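Local structure of uncharacterized protein (Shewanella amazonensis, 2QVP) at residues 45-55 and 146-157; 64-72 and 263-271. The protein is of unknown function but belongs to the peptidase M14 family and probably acts as a zinc-dependent carboxypeptidase or related hydrolase. All coordinates share one frame; numbering follows the deposited sequence.

In the fold
Both contacts lay a helix against the same mixed sheet. Contact 2 sets the C-terminal helix on strand 67-72, inside the sheet, and is largely buried; contact 1 sets helices 145-152 and 154-160 on the outermost hairpin, 41-48 and 51-57, and is partly open. The centres lie about 21 Å apart, and the two meet where Leu69, whose CB points away from the C-terminal helix, touches Leu55 and the backbone of Leu157. Chemistry follows position: contact 2 is apolar, built of aliphatic groups, a selenomethionine and one phenylalanine ring, whereas contact 1 adds a histidine ring and a glutamate to its leucines and isoleucine.

Contact 1 (45-55 and 146-157); sequences LGQAGHHPLYL and EGRILLEHAHLL
Leu45 packs chiefly against His153, Ile149 and Leu150 of the helical segment 146-157 and has more surface buried here than any other residue. Its CD2 methyl sits over the centre of the His153 ring, 3.8 Å from the centroid and 10° off the normal, a CH-pi contact. The Leu45 and Leu150 side chains cross at about a right angle, and Leu45 CB rests on CG2 of Ile149. His153 is the N-cap between the two helices, and the preceding one holds its imidazole: ND1 donates to the carbonyl O of Ile149 (2.9 Å), with the acceptor near the ring plane. Replacing the ring by an alanine here is likely to strip the Leu45 CD2 methyl of the face it covers and the Ile149 carbonyl of this donor. Such packing joins the beta-hairpin at the edge of the mixed sheet of this alpha/beta fold, turned by a type I' turn from Ala48 to His51, to the helices over one face; strand 45-48 runs antiparallel to helix 146-152 (171°). Ile149 is the second anchor. With chi1 at -76°, CG2 is anti to the backbone N and packs on the Leu45 carbonyl, while CD1 reaches the O of Gln47 at 3.6 Å and passes close to Gly46 CA. Leu53 carries the contact on the second strand, its CD2 pressed on Glu146 CB at 3.7 Å. A bend at chi2 sets Glu146 OE2 against Ala48 CB, while OE1 is hydrogen-bonded to Asn120 and Ser144. Further along, Leu55 slides past Leu157 in the conformer modelled here.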
loop_
_atom_site.group_PDB
_atom_site.type_symbol
_atom_site.label_atom_id
_atom_site.label_comp_id
_atom_site.label_asym_id
_atom_site.label_seq_id
_atom_site.Cartn_x
_atom_site.Cartn_y
_atom_site.Cartn_z
ATOM N N LEU A 45 -11.361 -4.208 -10.659
ATOM C CA LEU A 45 -10.628 -5.444 -10.989
ATOM C C LEU A 45 -11.467 -6.680 -10.673
ATOM O O LEU A 45 -11.428 -7.667 -11.420
ATOM C CB LEU A 45 -9.250 -5.485 -10.297
ATOM C CG LEU A 45 -8.319 -4.299 -10.602
ATOM C CD1 LEU A 45 -6.942 -4.502 -9.905
ATOM C CD2 LEU A 45 -8.113 -4.051 -12.098
ATOM N N GLY A 46 -12.284 -6.591 -9.629
ATOM C CA GLY A 46 -13.176 -7.671 -9.235
ATOM C C GLY A 46 -13.909 -7.269 -7.976
ATOM O O GLY A 46 -13.724 -6.151 -7.487
ATOM N N GLN A 47 -14.753 -8.175 -7.479
ATOM C CA GLN A 47 -15.544 -7.980 -6.270
ATOM C C GLN A 47 -15.079 -8.980 -5.216
ATOM O O GLN A 47 -14.681 -10.093 -5.545
ATOM C CB GLN A 47 -17.048 -8.196 -6.544
ATOM C CG GLN A 47 -17.712 -7.261 -7.610
ATOM C CD GLN A 47 -18.088 -5.843 -7.108
ATOM O OE1 GLN A 47 -18.515 -5.657 -5.971
ATOM N NE2 GLN A 47 -17.972 -4.856 -7.991
ATOM N N ALA A 48 -15.090 -8.545 -3.962
ATOM C CA ALA A 48 -14.812 -9.386 -2.810
ATOM C C ALA A 48 -15.957 -9.074 -1.845
ATOM O O ALA A 48 -16.086 -7.924 -1.384
ATOM C CB ALA A 48 -13.478 -9.074 -2.209
ATOM N N GLY A 49 -16.814 -10.073 -1.592
ATOM C CA GLY A 49 -17.997 -9.917 -0.733
ATOM C C GLY A 49 -18.919 -8.799 -1.187
ATOM O O GLY A 49 -19.461 -8.055 -0.355
ATOM N N HIS A 50 -19.054 -8.668 -2.514
ATOM C CA HIS A 50 -19.857 -7.611 -3.179
ATOM C C HIS A 50 -19.341 -6.180 -2.941
ATOM O O HIS A 50 -20.108 -5.224 -3.048
ATOM C CB HIS A 50 -21.352 -7.757 -2.820
ATOM C CG HIS A 50 -21.869 -9.138 -3.058
ATOM N ND1 HIS A 50 -22.119 -9.622 -4.322
ATOM C CD2 HIS A 50 -22.112 -10.159 -2.205
ATOM C CE1 HIS A 50 -22.527 -10.874 -4.235
ATOM N NE2 HIS A 50 -22.528 -11.225 -2.961
ATOM N N HIS A 51 -18.046 -6.063 -2.634
ATOM C CA HIS A 51 -17.344 -4.793 -2.458
ATOM C C HIS A 51 -16.305 -4.744 -3.583
ATOM O O HIS A 51 -15.568 -5.714 -3.782
ATOM C CB HIS A 51 -16.630 -4.678 -1.107
ATOM C CG HIS A 51 -17.538 -4.666 0.081
ATOM N ND1 HIS A 51 -18.371 -3.612 0.367
ATOM C CD2 HIS A 51 -17.699 -5.556 1.090
ATOM C CE1 HIS A 51 -19.024 -3.857 1.490
ATOM N NE2 HIS A 51 -18.633 -5.029 1.951
ATOM N N PRO A 52 -16.232 -3.628 -4.317
ATOM C CA PRO A 52 -15.307 -3.612 -5.438
ATOM C C PRO A 52 -13.854 -3.469 -5.039
ATOM O O PRO A 52 -13.557 -2.759 -4.077
ATOM C CB PRO A 52 -15.748 -2.356 -6.214
ATOM C CG PRO A 52 -16.307 -1.436 -5.121
ATOM C CD PRO A 52 -16.968 -2.343 -4.170
ATOM N N LEU A 53 -12.981 -4.187 -5.748
ATOM C CA LEU A 53 -11.538 -3.996 -5.657
ATOM C C LEU A 53 -11.150 -3.078 -6.816
ATOM O O LEU A 53 -11.090 -3.514 -7.975
ATOM C CB LEU A 53 -10.726 -5.296 -5.760
ATOM C CG LEU A 53 -10.572 -6.210 -4.560
ATOM C CD1 LEU A 53 -11.920 -6.857 -4.213
ATOM C CD2 LEU A 53 -9.447 -7.284 -4.858
ATOM N N TYR A 54 -10.860 -1.818 -6.486
ATOM C CA TYR A 54 -10.503 -0.803 -7.471
ATOM C C TYR A 54 -9.033 -0.635 -7.798
ATOM O O TYR A 54 -8.159 -0.803 -6.952
ATOM C CB TYR A 54 -10.938 0.603 -6.982
ATOM C CG TYR A 54 -12.415 0.863 -6.960
ATOM C CD1 TYR A 54 -13.145 0.949 -8.154
ATOM C CD2 TYR A 54 -13.096 1.085 -5.750
ATOM C CE1 TYR A 54 -14.513 1.211 -8.145
ATOM C CE2 TYR A 54 -14.458 1.365 -5.733
ATOM C CZ TYR A 54 -15.161 1.401 -6.934
ATOM O OH TYR A 54 -16.506 1.659 -6.936
ATOM N N LEU A 55 -8.788 -0.255 -9.041
ATOM C CA LEU A 55 -7.507 0.254 -9.476
ATOM C C LEU A 55 -7.829 1.666 -9.958
ATOM O O LEU A 55 -8.574 1.832 -10.914
ATOM C CB LEU A 55 -6.901 -0.554 -10.614
ATOM C CG LEU A 55 -5.541 0.023 -11.062
ATOM C CD1 LEU A 55 -4.471 -0.192 -9.945
ATOM C CD2 LEU A 55 -5.164 -0.586 -12.381
ATOM N N GLU A 146 -8.757 -12.435 -3.687
ATOM C CA GLU A 146 -8.315 -11.094 -4.076
ATOM C C GLU A 146 -6.984 -11.163 -4.824
ATOM O O GLU A 146 -6.763 -10.469 -5.830
ATOM C CB GLU A 146 -8.165 -10.169 -2.860
ATOM C CG GLU A 146 -9.457 -9.938 -2.029
ATOM C CD GLU A 146 -9.785 -11.021 -1.021
ATOM O OE1 GLU A 146 -8.901 -11.902 -0.759
ATOM O OE2 GLU A 146 -10.929 -10.970 -0.494
ATOM N N GLY A 147 -6.097 -12.019 -4.316
ATOM C CA GLY A 147 -4.808 -12.237 -4.928
ATOM C C GLY A 147 -5.001 -12.763 -6.325
ATOM O O GLY A 147 -4.294 -12.322 -7.211
ATOM N N ARG A 148 -5.975 -13.669 -6.514
ATOM C CA ARG A 148 -6.266 -14.207 -7.839
ATOM C C ARG A 148 -6.809 -13.101 -8.760
ATOM O O ARG A 148 -6.442 -13.049 -9.947
ATOM C CB ARG A 148 -7.187 -15.428 -7.746
ATOM C CG ARG A 148 -6.487 -16.628 -7.099
ATOM C CD ARG A 148 -7.390 -17.841 -6.905
ATOM N NE ARG A 148 -6.647 -18.923 -6.244
ATOM C CZ ARG A 148 -5.944 -19.888 -6.850
ATOM N NH1 ARG A 148 -5.874 -20.005 -8.175
ATOM N NH2 ARG A 148 -5.302 -20.770 -6.108
ATOM N N ILE A 149 -7.644 -12.204 -8.222
ATOM C CA ILE A 149 -8.165 -11.040 -8.988
ATOM C C ILE A 149 -7.018 -10.143 -9.467
ATOM O O ILE A 149 -6.972 -9.776 -10.650
ATOM C CB ILE A 149 -9.194 -10.199 -8.186
ATOM C CG1 ILE A 149 -10.531 -10.930 -8.140
ATOM C CG2 ILE A 149 -9.342 -8.728 -8.772
ATOM C CD1 ILE A 149 -11.498 -10.336 -7.177
ATOM N N LEU A 150 -6.096 -9.805 -8.565
ATOM C CA LEU A 150 -4.940 -8.972 -8.929
ATOM C C LEU A 150 -4.005 -9.677 -9.915
ATOM O O LEU A 150 -3.485 -9.025 -10.831
ATOM C CB LEU A 150 -4.180 -8.469 -7.691
ATOM C CG LEU A 150 -4.646 -7.125 -7.095
ATOM C CD1 LEU A 150 -6.164 -6.919 -7.119
ATOM C CD2 LEU A 150 -4.068 -6.970 -5.689
ATOM N N LEU A 151 -3.802 -10.997 -9.748
ATOM C CA LEU A 151 -2.938 -11.756 -10.673
ATOM C C LEU A 151 -3.540 -11.836 -12.070
ATOM O O LEU A 151 -2.816 -11.848 -13.052
ATOM C CB LEU A 151 -2.597 -13.171 -10.196
ATOM C CG LEU A 151 -1.357 -13.583 -9.355
ATOM C CD1 LEU A 151 -0.184 -12.627 -9.503
ATOM C CD2 LEU A 151 -1.650 -13.879 -7.890
ATOM N N GLU A 152 -4.862 -11.897 -12.158
ATOM C CA GLU A 152 -5.523 -11.820 -13.448
ATOM C C GLU A 152 -5.225 -10.494 -14.175
ATOM O O GLU A 152 -5.362 -10.467 -15.376
ATOM C CB GLU A 152 -7.026 -12.046 -13.313
ATOM C CG GLU A 152 -7.366 -13.494 -13.040
ATOM C CD GLU A 152 -8.804 -13.716 -12.553
ATOM O OE1 GLU A 152 -9.569 -12.730 -12.380
ATOM O OE2 GLU A 152 -9.157 -14.901 -12.334
ATOM N N HIS A 153 -4.840 -9.418 -13.464
ATOM C CA HIS A 153 -4.452 -8.140 -14.111
ATOM C C HIS A 153 -2.988 -7.873 -13.844
ATOM O O HIS A 153 -2.590 -6.730 -13.693
ATOM C CB HIS A 153 -5.338 -6.958 -13.636
ATOM C CG HIS A 153 -6.811 -7.209 -13.772
ATOM N ND1 HIS A 153 -7.521 -7.936 -12.842
ATOM C CD2 HIS A 153 -7.716 -6.810 -14.701
ATOM C CE1 HIS A 153 -8.790 -7.993 -13.201
ATOM N NE2 HIS A 153 -8.936 -7.316 -14.322
ATOM N N ALA A 154 -2.175 -8.934 -13.886
ATOM C CA ALA A 154 -0.774 -8.849 -13.541
ATOM C C ALA A 154 -0.024 -7.879 -14.405
ATOM O O ALA A 154 0.700 -7.045 -13.894
ATOM C CB ALA A 154 -0.103 -10.246 -13.601
ATOM N N HIS A 155 -0.224 -7.964 -15.713
ATOM C CA HIS A 155 0.461 -7.084 -16.651
ATOM C C HIS A 155 0.206 -5.609 -16.364
ATOM O O HIS A 155 1.156 -4.827 -16.291
ATOM C CB HIS A 155 0.048 -7.415 -18.086
ATOM C CG HIS A 155 0.746 -6.580 -19.098
ATOM N ND1 HIS A 155 0.105 -5.595 -19.821
ATOM C CD2 HIS A 155 2.045 -6.532 -19.459
ATOM C CE1 HIS A 155 0.982 -4.995 -20.606
ATOM N NE2 HIS A 155 2.162 -5.553 -20.414
ATOM N N LEU A 156 -1.069 -5.258 -16.190
ATOM C CA LEU A 156 -1.477 -3.891 -15.849
ATOM C C LEU A 156 -0.783 -3.365 -14.582
ATOM O O LEU A 156 -0.315 -2.242 -14.576
ATOM C CB LEU A 156 -3.001 -3.823 -15.640
ATOM C CG LEU A 156 -3.681 -2.483 -15.317
ATOM C CD1 LEU A 156 -3.567 -1.573 -16.492
ATOM C CD2 LEU A 156 -5.140 -2.695 -14.942
ATOM N N LEU A 157 -0.721 -4.205 -13.539
ATOM C CA LEU A 157 -0.136 -3.835 -12.252
ATOM C C LEU A 157 1.387 -3.777 -12.297
ATOM O O LEU A 157 2.002 -3.033 -11.529
ATOM C CB LEU A 157 -0.616 -4.806 -11.179
ATOM C CG LEU A 157 -2.133 -4.836 -10.973
ATOM C CD1 LEU A 157 -2.506 -6.055 -10.164
ATOM C CD2 LEU A 157 -2.653 -3.538 -10.311
#

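Contact 2 (64-72 and 263-271); sequences GLPNLLISA and MNTFVNMLA
Leu68 packs into the side of helix 252-270 between Phe266 and Leu270, where the C-terminal helix of this M14-type alpha/beta fold runs antiparallel to strand 67-72 on one face of the central sheet. Its torsions depart from the usual staggered values (chi1 -97°, chi2 32°), and both methyls flank Leu270 CB: CD1 reaches CD1 of Leu270 at 3.8 Å, while CD2 comes within 3.9 Å of CA of Val267. The Phe266 side chain extends toward the strand with CG anti to the backbone N (chi1 173°). This brings CE2 to 3.7 Å from CG of Leu68, the two side chains sliding past each other in opposite directions, and leaves the ring also beside Ile70. Two residues on from Leu68, Ile70 crosses selenomethionine Met263 obliquely; its CD1 touches Met263 CB at 4.0 Å, and CG2 also lies near Met263 CG. The extended end of Met263 continues to Leu166 and Cys168 of strand 165-171, and Leu85 of helix 80-91 packs on Ile70. Where the helix ends, the ring of Pro66 rests on Ala271, and Pro66 CG stands 3.5 Å from the carbonyl O of Leu270.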
loop_
_atom_site.group_PDB
_atom_site.type_symbol
_atom_site.label_atom_id
_atom_site.label_comp_id
_atom_site.label_asym_id
_atom_site.label_seq_id
_atom_site.Cartn_x
_atom_site.Cartn_y
_atom_site.Cartn_z
ATOM N N GLY A 64 6.811 8.930 -21.193
ATOM C CA GLY A 64 8.067 9.233 -20.502
ATOM C C GLY A 64 8.065 9.543 -19.013
ATOM O O GLY A 64 9.119 9.898 -18.480
ATOM N N LEU A 65 6.911 9.423 -18.347
ATOM C CA LEU A 65 6.794 9.716 -16.914
ATOM C C LEU A 65 6.875 8.422 -16.148
ATOM O O LEU A 65 6.498 7.377 -16.691
ATOM C CB LEU A 65 5.458 10.385 -16.600
ATOM C CG LEU A 65 5.171 11.705 -17.317
ATOM C CD1 LEU A 65 3.785 12.183 -16.947
ATOM C CD2 LEU A 65 6.213 12.762 -16.975
ATOM N N PRO A 66 7.382 8.469 -14.891
ATOM C CA PRO A 66 7.425 7.234 -14.102
ATOM C C PRO A 66 6.025 6.679 -13.777
ATOM O O PRO A 66 5.062 7.434 -13.682
ATOM C CB PRO A 66 8.155 7.648 -12.809
ATOM C CG PRO A 66 8.029 9.129 -12.730
ATOM C CD PRO A 66 7.987 9.605 -14.161
ATOM N N ASN A 67 5.961 5.365 -13.684
ATOM C CA ASN A 67 4.791 4.617 -13.329
ATOM C C ASN A 67 4.970 4.176 -11.905
ATOM O O ASN A 67 5.761 3.262 -11.625
ATOM C CB ASN A 67 4.608 3.395 -14.219
ATOM C CG ASN A 67 4.338 3.755 -15.677
ATOM O OD1 ASN A 67 4.237 4.931 -16.038
ATOM N ND2 ASN A 67 4.262 2.731 -16.530
ATOM N N LEU A 68 4.239 4.841 -11.012
ATOM C CA LEU A 68 4.247 4.527 -9.603
ATOM C C LEU A 68 2.900 3.903 -9.184
ATOM O O LEU A 68 1.871 4.335 -9.639
ATOM C CB LEU A 68 4.523 5.787 -8.790
ATOM C CG LEU A 68 5.933 6.114 -8.307
ATOM C CD1 LEU A 68 7.047 5.639 -9.234
ATOM C CD2 LEU A 68 5.984 7.614 -7.965
ATOM N N LEU A 69 2.952 2.860 -8.351
ATOM C CA LEU A 69 1.747 2.219 -7.806
ATOM C C LEU A 69 1.783 2.301 -6.284
ATOM O O LEU A 69 2.829 2.026 -5.660
ATOM C CB LEU A 69 1.631 0.766 -8.252
ATOM C CG LEU A 69 0.425 -0.061 -7.742
ATOM C CD1 LEU A 69 -0.896 0.553 -8.145
ATOM C CD2 LEU A 69 0.517 -1.495 -8.224
ATOM N N ILE A 70 0.646 2.676 -5.696
ATOM C CA ILE A 70 0.480 2.692 -4.285
ATOM C C ILE A 70 -0.631 1.716 -3.935
ATOM O O ILE A 70 -1.722 1.844 -4.478
ATOM C CB ILE A 70 0.112 4.079 -3.737
ATOM C CG1 ILE A 70 1.163 5.145 -4.146
ATOM C CG2 ILE A 70 -0.048 3.968 -2.231
ATOM C CD1 ILE A 70 0.918 6.523 -3.578
ATOM N N SER A 71 -0.376 0.757 -3.034
ATOM C CA SER A 71 -1.443 -0.177 -2.621
ATOM C C SER A 71 -1.692 -0.139 -1.103
ATOM O O SER A 71 -0.803 0.199 -0.316
ATOM C CB SER A 71 -1.180 -1.608 -3.100
ATOM O OG SER A 71 0.085 -2.075 -2.669
ATOM N N ALA A 72 -2.916 -0.456 -0.706
ATOM C CA ALA A 72 -3.267 -0.470 0.707
ATOM C C ALA A 72 -4.367 -1.478 0.984
ATOM O O ALA A 72 -5.017 -1.968 0.064
ATOM C CB ALA A 72 -3.690 0.932 1.181
HETATM N N MSE A 263 3.503 8.297 1.468
HETATM C CA MSE A 263 3.052 8.331 0.059
HETATM C C MSE A 263 3.569 9.573 -0.647
HETATM O O MSE A 263 4.058 9.489 -1.787
HETATM C CB MSE A 263 1.530 8.239 -0.060
HETATM C CG MSE A 263 0.975 6.924 0.425
HETATM SE SE MSE A 263 -0.923 6.895 0.678
HETATM C CE MSE A 263 -1.063 5.433 1.933
ATOM N N ASN A 264 3.496 10.709 0.039
ATOM C CA ASN A 264 4.079 11.971 -0.457
ATOM C C ASN A 264 5.573 11.865 -0.724
ATOM O O ASN A 264 6.026 12.292 -1.772
ATOM C CB ASN A 264 3.875 13.128 0.529
ATOM C CG ASN A 264 2.437 13.626 0.581
ATOM O OD1 ASN A 264 1.714 13.615 -0.422
ATOM N ND2 ASN A 264 2.026 14.099 1.761
ATOM N N THR A 265 6.322 11.301 0.226
ATOM C CA THR A 265 7.777 11.122 0.100
ATOM C C THR A 265 8.119 10.165 -1.025
ATOM O O THR A 265 9.045 10.427 -1.780
ATOM C CB THR A 265 8.393 10.601 1.408
ATOM O OG1 THR A 265 8.005 11.465 2.481
ATOM C CG2 THR A 265 9.904 10.561 1.335
ATOM N N PHE A 266 7.357 9.072 -1.118
ATOM C CA PHE A 266 7.516 8.070 -2.163
ATOM C C PHE A 266 7.377 8.704 -3.557
ATOM O O PHE A 266 8.277 8.536 -4.396
ATOM C CB PHE A 266 6.510 6.928 -1.918
ATOM C CG PHE A 266 6.443 5.910 -3.013
ATOM C CD1 PHE A 266 7.420 4.930 -3.140
ATOM C CD2 PHE A 266 5.364 5.906 -3.890
ATOM C CE1 PHE A 266 7.308 3.966 -4.156
ATOM C CE2 PHE A 266 5.239 4.966 -4.891
ATOM C CZ PHE A 266 6.202 4.001 -5.035
ATOM N N VAL A 267 6.298 9.459 -3.769
ATOM C CA VAL A 267 6.041 10.155 -5.042
ATOM C C VAL A 267 7.045 11.288 -5.270
ATOM O O VAL A 267 7.498 11.491 -6.403
ATOM C CB VAL A 267 4.560 10.681 -5.121
ATOM C CG1 VAL A 267 4.337 11.604 -6.319
ATOM C CG2 VAL A 267 3.594 9.520 -5.181
ATOM N N ASN A 268 7.379 12.021 -4.194
ATOM C CA ASN A 268 8.374 13.125 -4.228
ATOM C C ASN A 268 9.744 12.689 -4.732
ATOM O O ASN A 268 10.349 13.367 -5.558
ATOM C CB ASN A 268 8.643 13.762 -2.842
ATOM C CG ASN A 268 7.646 14.832 -2.439
ATOM O OD1 ASN A 268 6.638 15.112 -3.117
ATOM N ND2 ASN A 268 7.935 15.442 -1.279
HETATM N N MSE A 269 10.254 11.595 -4.181
HETATM C CA MSE A 269 11.551 11.043 -4.577
HETATM C C MSE A 269 11.556 10.508 -6.017
HETATM O O MSE A 269 12.427 10.857 -6.831
HETATM C CB MSE A 269 11.953 9.900 -3.629
HETATM C CG MSE A 269 12.268 10.287 -2.186
HETATM SE SE MSE A 269 14.018 11.129 -1.925
HETATM C CE MSE A 269 13.693 12.974 -2.507
ATOM N N LEU A 270 10.594 9.641 -6.303
ATOM C CA LEU A 270 10.503 8.984 -7.595
ATOM C C LEU A 270 9.927 9.821 -8.741
ATOM O O LEU A 270 10.157 9.476 -9.913
ATOM C CB LEU A 270 9.740 7.659 -7.436
ATOM C CG LEU A 270 10.307 6.693 -6.384
ATOM C CD1 LEU A 270 9.562 5.385 -6.462
ATOM C CD2 LEU A 270 11.827 6.480 -6.548
ATOM N N ALA A 271 9.200 10.886 -8.434
ATOM C CA ALA A 271 8.685 11.794 -9.471
ATOM C C ALA A 271 8.810 13.247 -8.964
ATOM O O ALA A 271 7.805 13.886 -8.663
ATOM C CB ALA A 271 7.272 11.433 -9.811
#